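PDB 3GDO: uncharacterized oxidoreductase yvaA from Bacillus subtilis subsp. subtilis, which catalyses the reversible NADPH-dependent reduction of scyllo-inosose to scyllo-inositol, cannot use NADH instead, and belongs to the Gfo/Idh/MocA family. Local coordinates for residues 96-101 against 119-124; 126-131 against 254-259. One frame throughout, in Å; residues are numbered along the deposited sequence.

Contact 1: 96-101 against 119-124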
loop_
_atom_site.group_PDB
_atom_site.type_symbol
_atom_site.label_atom_id
_atom_site.label_comp_id
_atom_site.label_asym_id
_atom_site.label_seq_id
_atom_site.Cartn_x
_atom_site.Cartn_y
_atom_site.Cartn_z
ATOM N N LYS B 96 18.559 15.142 -9.753
ATOM C CA LYS B 96 17.167 14.736 -9.965
ATOM C C LYS B 96 16.245 15.835 -9.384
ATOM O O LYS B 96 16.679 16.599 -8.550
ATOM C CB LYS B 96 16.862 13.378 -9.332
ATOM C CG LYS B 96 17.450 13.121 -7.949
ATOM C CD LYS B 96 16.882 14.038 -6.860
ATOM C CE LYS B 96 15.396 13.881 -6.702
ATOM N NZ LYS B 96 14.928 14.673 -5.559
ATOM N N PRO B 97 14.998 15.968 -9.865
ATOM C CA PRO B 97 14.438 15.364 -11.041
ATOM C C PRO B 97 15.055 16.081 -12.217
ATOM O O PRO B 97 15.252 17.291 -12.148
ATOM C CB PRO B 97 12.948 15.683 -10.911
ATOM C CG PRO B 97 12.932 17.029 -10.206
ATOM C CD PRO B 97 14.048 16.903 -9.215
ATOM N N MET B 98 15.390 15.332 -13.263
ATOM C CA MET B 98 16.113 15.869 -14.434
ATOM C C MET B 98 15.533 17.216 -14.930
ATOM O O MET B 98 16.222 18.230 -14.891
ATOM C CB MET B 98 16.140 14.796 -15.539
ATOM C CG MET B 98 16.965 15.117 -16.790
ATOM S SD MET B 98 16.735 13.806 -18.039
ATOM C CE MET B 98 17.949 14.485 -19.209
ATOM N N THR B 99 14.282 17.217 -15.382
ATOM C CA THR B 99 13.581 18.451 -15.794
ATOM C C THR B 99 12.099 18.318 -15.424
ATOM O O THR B 99 11.685 17.258 -14.980
ATOM C CB THR B 99 13.637 18.652 -17.324
ATOM O OG1 THR B 99 13.276 17.427 -17.966
ATOM C CG2 THR B 99 15.040 19.078 -17.782
ATOM N N ALA B 100 11.287 19.348 -15.664
ATOM C CA ALA B 100 9.846 19.219 -15.473
ATOM C C ALA B 100 9.143 18.349 -16.536
ATOM O O ALA B 100 8.147 17.678 -16.244
ATOM C CB ALA B 100 9.183 20.609 -15.378
ATOM N N THR B 101 9.639 18.375 -17.781
ATOM C CA THR B 101 8.979 17.627 -18.860
ATOM C C THR B 101 9.966 16.705 -19.543
ATOM O O THR B 101 11.188 16.964 -19.555
ATOM C CB THR B 101 8.292 18.542 -19.955
ATOM O OG1 THR B 101 9.279 19.338 -20.606
ATOM C CG2 THR B 101 7.214 19.478 -19.360
ATOM N N LEU B 119 26.211 13.025 -20.542
ATOM C CA LEU B 119 25.139 13.645 -19.759
ATOM C C LEU B 119 24.541 12.598 -18.814
ATOM O O LEU B 119 24.047 11.533 -19.254
ATOM C CB LEU B 119 24.066 14.232 -20.672
ATOM C CG LEU B 119 22.893 14.910 -19.957
ATOM C CD1 LEU B 119 23.358 16.078 -19.073
ATOM C CD2 LEU B 119 21.840 15.353 -20.939
ATOM N N SER B 120 24.630 12.875 -17.512
ATOM C CA SER B 120 24.113 11.959 -16.499
ATOM C C SER B 120 23.193 12.735 -15.512
ATOM O O SER B 120 23.139 13.999 -15.529
ATOM C CB SER B 120 25.275 11.289 -15.781
ATOM O OG SER B 120 24.854 10.223 -14.924
ATOM N N VAL B 121 22.447 11.977 -14.701
ATOM C CA VAL B 121 21.482 12.549 -13.740
ATOM C C VAL B 121 21.805 11.877 -12.418
ATOM O O VAL B 121 22.004 10.685 -12.383
ATOM C CB VAL B 121 20.029 12.275 -14.160
ATOM C CG1 VAL B 121 19.010 12.818 -13.084
ATOM C CG2 VAL B 121 19.746 12.932 -15.503
ATOM N N TYR B 122 21.898 12.647 -11.341
ATOM C CA TYR B 122 22.327 12.089 -10.053
ATOM C C TYR B 122 21.160 11.320 -9.352
ATOM O O TYR B 122 20.565 11.842 -8.385
ATOM C CB TYR B 122 22.909 13.229 -9.177
ATOM C CG TYR B 122 23.651 12.783 -7.921
ATOM C CD1 TYR B 122 24.731 11.935 -8.017
ATOM C CD2 TYR B 122 23.240 13.220 -6.624
ATOM C CE1 TYR B 122 25.432 11.528 -6.875
ATOM C CE2 TYR B 122 23.934 12.814 -5.455
ATOM C CZ TYR B 122 25.030 11.966 -5.605
ATOM O OH TYR B 122 25.740 11.480 -4.526
ATOM N N HIS B 123 20.836 10.115 -9.846
ATOM C CA HIS B 123 19.874 9.206 -9.194
ATOM C C HIS B 123 20.629 8.297 -8.259
ATOM O O HIS B 123 20.788 7.088 -8.504
ATOM C CB HIS B 123 19.026 8.421 -10.203
ATOM C CG HIS B 123 17.846 9.196 -10.709
ATOM N ND1 HIS B 123 16.763 9.515 -9.905
ATOM C CD2 HIS B 123 17.593 9.756 -11.916
ATOM C CE1 HIS B 123 15.876 10.196 -10.613
ATOM N NE2 HIS B 123 16.357 10.364 -11.838
ATOM N N ASN B 124 21.127 8.904 -7.193
ATOM C CA ASN B 124 22.043 8.198 -6.325
ATOM C C ASN B 124 21.366 7.206 -5.397
ATOM O O ASN B 124 22.062 6.406 -4.807
ATOM C CB ASN B 124 22.956 9.152 -5.543
ATOM C CG ASN B 124 22.213 9.997 -4.529
ATOM O OD1 ASN B 124 21.066 10.366 -4.715
ATOM N ND2 ASN B 124 22.894 10.317 -3.439
HETATM O O HOH W 1 15.171 12.105 -13.591
#
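K96 lays the first carbon of its side chain over the imidazole of H123. Its CB lies 3.9 Å from the centroid of the H123 ring and 27° off the ring normal, a CH-pi contact over the face, and H123 CE1 is the ring atom it approaches most closely. The next carbon, K96 CG, sits 3.4 Å from the backbone carbonyl oxygen Y122 O. From there the chain bends twice, at chi2 and chi3, which turns CD and CE away from 119-124 and delivers NZ to a salt bridge with D177 of helix 174-190. The aliphatic base of K96 therefore rests on H123 and Y122 O while its charge is paired on that helix.

The geometry is that of a Rossmann fold: strand 119-122 is the outermost strand of the parallel sheet and pairs with strand 91-95, while the loop 96-101 leads from that neighbour into helix 102-115. A cis peptide bond joins K96 to P97 at the start of this loop. Beyond it M98 crosses V121 at about a right angle, with M98 CG 3.8 Å from V121 CG2. The M98 chain is extended throughout, CG being anti to the backbone N (chi1 -174°), and this brings M98 CE to 4.3 Å from L119 CD2. The other branch of V121, CG1, lies 4.1 Å from the backbone K96 N. Cutting V121 back to an alanine removes both branches and is likely to open a gap against M98 CG and beside K96 N. A water joins the two segments along the imidazole edge: it lies in the H123 ring plane, 2.7 Å from H123 NE2, and accepts a longer bond from M98 N.

Contact 2: 126-131 against 254-259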
loop_
_atom_site.group_PDB
_atom_site.type_symbol
_atom_site.label_atom_id
_atom_site.label_comp_id
_atom_site.label_asym_id
_atom_site.label_seq_id
_atom_site.Cartn_x
_atom_site.Cartn_y
_atom_site.Cartn_z
ATOM N N ARG B 126 20.035 4.665 -6.188
ATOM C CA ARG B 126 20.390 3.316 -6.618
ATOM C C ARG B 126 21.537 2.778 -5.755
ATOM O O ARG B 126 21.824 1.596 -5.819
ATOM C CB ARG B 126 20.799 3.232 -8.083
ATOM C CG ARG B 126 19.713 3.584 -9.094
ATOM C CD ARG B 126 20.252 3.424 -10.512
ATOM N NE ARG B 126 19.362 4.045 -11.480
ATOM C CZ ARG B 126 19.577 4.087 -12.792
ATOM N NH1 ARG B 126 20.671 3.534 -13.342
ATOM N NH2 ARG B 126 18.698 4.706 -13.567
ATOM N N TRP B 127 22.211 3.642 -5.002
ATOM C CA TRP B 127 23.288 3.175 -4.070
ATOM C C TRP B 127 22.934 3.360 -2.578
ATOM O O TRP B 127 23.826 3.387 -1.713
ATOM C CB TRP B 127 24.694 3.736 -4.474
ATOM C CG TRP B 127 25.087 3.264 -5.888
ATOM C CD1 TRP B 127 25.809 2.126 -6.231
ATOM C CD2 TRP B 127 24.726 3.892 -7.128
ATOM N NE1 TRP B 127 25.891 2.013 -7.600
ATOM C CE2 TRP B 127 25.244 3.084 -8.174
ATOM C CE3 TRP B 127 23.974 5.039 -7.454
ATOM C CZ2 TRP B 127 25.060 3.398 -9.515
ATOM C CZ3 TRP B 127 23.795 5.355 -8.793
ATOM C CH2 TRP B 127 24.350 4.542 -9.809
ATOM N N ASP B 128 21.630 3.483 -2.283
ATOM C CA ASP B 128 21.099 3.405 -0.911
ATOM C C ASP B 128 21.291 1.981 -0.369
ATOM O O ASP B 128 21.195 1.001 -1.136
ATOM C CB ASP B 128 19.599 3.743 -0.876
ATOM C CG ASP B 128 19.326 5.230 -0.765
ATOM O OD1 ASP B 128 20.263 6.041 -0.915
ATOM O OD2 ASP B 128 18.148 5.615 -0.504
ATOM N N ASN B 129 21.589 1.861 0.935
ATOM C CA ASN B 129 21.773 0.518 1.513
ATOM C C ASN B 129 20.648 -0.474 1.204
ATOM O O ASN B 129 20.897 -1.577 0.697
ATOM C CB ASN B 129 22.128 0.551 3.020
ATOM C CG ASN B 129 21.265 1.502 3.870
ATOM O OD1 ASN B 129 20.090 1.845 3.564
ATOM N ND2 ASN B 129 21.852 1.917 4.973
ATOM N N ASP B 130 19.402 -0.074 1.484
ATOM C CA ASP B 130 18.261 -0.971 1.309
ATOM C C ASP B 130 18.144 -1.449 -0.133
ATOM O O ASP B 130 17.988 -2.660 -0.389
ATOM C CB ASP B 130 16.947 -0.324 1.813
ATOM C CG ASP B 130 16.805 1.162 1.434
ATOM O OD1 ASP B 130 17.379 1.592 0.398
ATOM O OD2 ASP B 130 16.095 1.920 2.168
ATOM N N PHE B 131 18.228 -0.509 -1.078
ATOM C CA PHE B 131 18.137 -0.861 -2.482
ATOM C C PHE B 131 19.280 -1.791 -2.914
ATOM O O PHE B 131 19.063 -2.735 -3.659
ATOM C CB PHE B 131 18.058 0.380 -3.373
ATOM C CG PHE B 131 17.678 0.066 -4.791
ATOM C CD1 PHE B 131 16.411 -0.368 -5.102
ATOM C CD2 PHE B 131 18.592 0.213 -5.818
ATOM C CE1 PHE B 131 16.064 -0.679 -6.399
ATOM C CE2 PHE B 131 18.268 -0.100 -7.122
ATOM C CZ PHE B 131 16.992 -0.532 -7.424
ATOM N N ASP B 254 18.064 5.023 4.189
ATOM C CA ASP B 254 19.534 5.082 4.108
ATOM C C ASP B 254 20.091 6.236 4.945
ATOM O O ASP B 254 19.542 7.337 4.915
ATOM C CB ASP B 254 19.960 5.173 2.630
ATOM C CG ASP B 254 21.465 5.287 2.447
ATOM O OD1 ASP B 254 22.115 4.280 2.054
ATOM O OD2 ASP B 254 21.971 6.400 2.687
ATOM N N GLY B 255 21.131 5.957 5.739
ATOM C CA GLY B 255 21.774 6.954 6.605
ATOM C C GLY B 255 22.792 7.944 5.975
ATOM O O GLY B 255 23.199 8.903 6.628
ATOM N N GLN B 256 23.182 7.773 4.707
ATOM C CA GLN B 256 24.244 8.657 4.127
ATOM C C GLN B 256 23.963 10.163 4.087
ATOM O O GLN B 256 24.820 10.969 4.464
ATOM C CB GLN B 256 24.670 8.189 2.761
ATOM C CG GLN B 256 25.213 6.772 2.722
ATOM C CD GLN B 256 25.442 6.367 1.314
ATOM O OE1 GLN B 256 26.495 6.686 0.723
ATOM N NE2 GLN B 256 24.426 5.728 0.714
ATOM N N GLU B 257 22.783 10.565 3.625
ATOM C CA GLU B 257 22.481 11.984 3.656
ATOM C C GLU B 257 22.589 12.608 5.047
ATOM O O GLU B 257 23.063 13.726 5.164
ATOM C CB GLU B 257 21.138 12.301 3.013
ATOM C CG GLU B 257 21.218 12.234 1.501
ATOM C CD GLU B 257 20.125 13.046 0.842
ATOM O OE1 GLU B 257 20.219 13.278 -0.376
ATOM O OE2 GLU B 257 19.178 13.460 1.546
ATOM N N ASP B 258 22.168 11.898 6.094
ATOM C CA ASP B 258 22.291 12.429 7.459
ATOM C C ASP B 258 23.737 12.503 7.897
ATOM O O ASP B 258 24.124 13.468 8.548
ATOM C CB ASP B 258 21.501 11.608 8.498
ATOM C CG ASP B 258 20.011 11.877 8.443
ATOM O OD1 ASP B 258 19.571 12.798 7.722
ATOM O OD2 ASP B 258 19.265 11.153 9.123
ATOM N N ALA B 259 24.522 11.482 7.582
ATOM C CA ALA B 259 25.964 11.560 7.862
ATOM C C ALA B 259 26.593 12.795 7.182
ATOM O O ALA B 259 27.371 13.521 7.811
ATOM C CB ALA B 259 26.677 10.286 7.422
HETATM O O HOH W 2 16.489 4.611 1.826
#
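D254 OD1 is gripped by two N-H groups, one from each segment. The backbone N129 N gives the shorter bond, 2.7 Å to D254 OD1 with an N-H...O angle of 162°, meeting the anti lone pair of that oxygen. Q256 NE2 reaches D254 OD1 on its syn side at 3.0 Å, somewhat out of the carboxylate plane. The other oxygen, D254 OD2, makes a capping bond from Q256 N at 2.7 Å, the donor standing above the carboxylate plane. One carboxylate therefore accepts from a backbone N-H on each segment, and with CG anti to the backbone N (chi1 178°) it reaches across to N129. Q256 NE2 also makes a weak bond to W127 O.

The carboxylates of D128 and D254 stack with planes 14° apart, D128 OD1 lying 3.9 Å from D254 OD1. The N-H donors on D254 and the hydroxyl of Y302, bonded to D128 OD1, probably offset this like-charge pairing. Beside the stack, D254 N donates to a water that lies within hydrogen-bonding distance of D128 OD2 and D130 OD2.

Further out, N129 ND2 bonds to G272 O, and Q256 OE1 meets W271 NE1 and Y302 N. The contact thus joins the N-terminal end of helix 129-139 to the turn leading into helix 256-261, which follows strand 246-250 of the mixed sheet, while W127 packs on helix 303-315 and F131 on helix 174-190.

From the N terminus the chain first builds most of the parallel Rossmann sheet, and contact 1 then closes a short loop: the chain leaves strand 91-95, runs through helix 102-115 and returns on edge strand 119-122. Almost at once 126-131 opens contact 2, whose far longer loop holds helix 129-139, helix 174-190 and most strands of the mixed sheet before 254-259 closes it. The two loops neither nest nor cross; they follow in series, with contact centres about 18 Å apart. Contact 1 belongs to the nucleotide-binding domain's sheet edge, whereas contact 2 ties the chain just beyond that edge to the C-terminal alpha/beta domain.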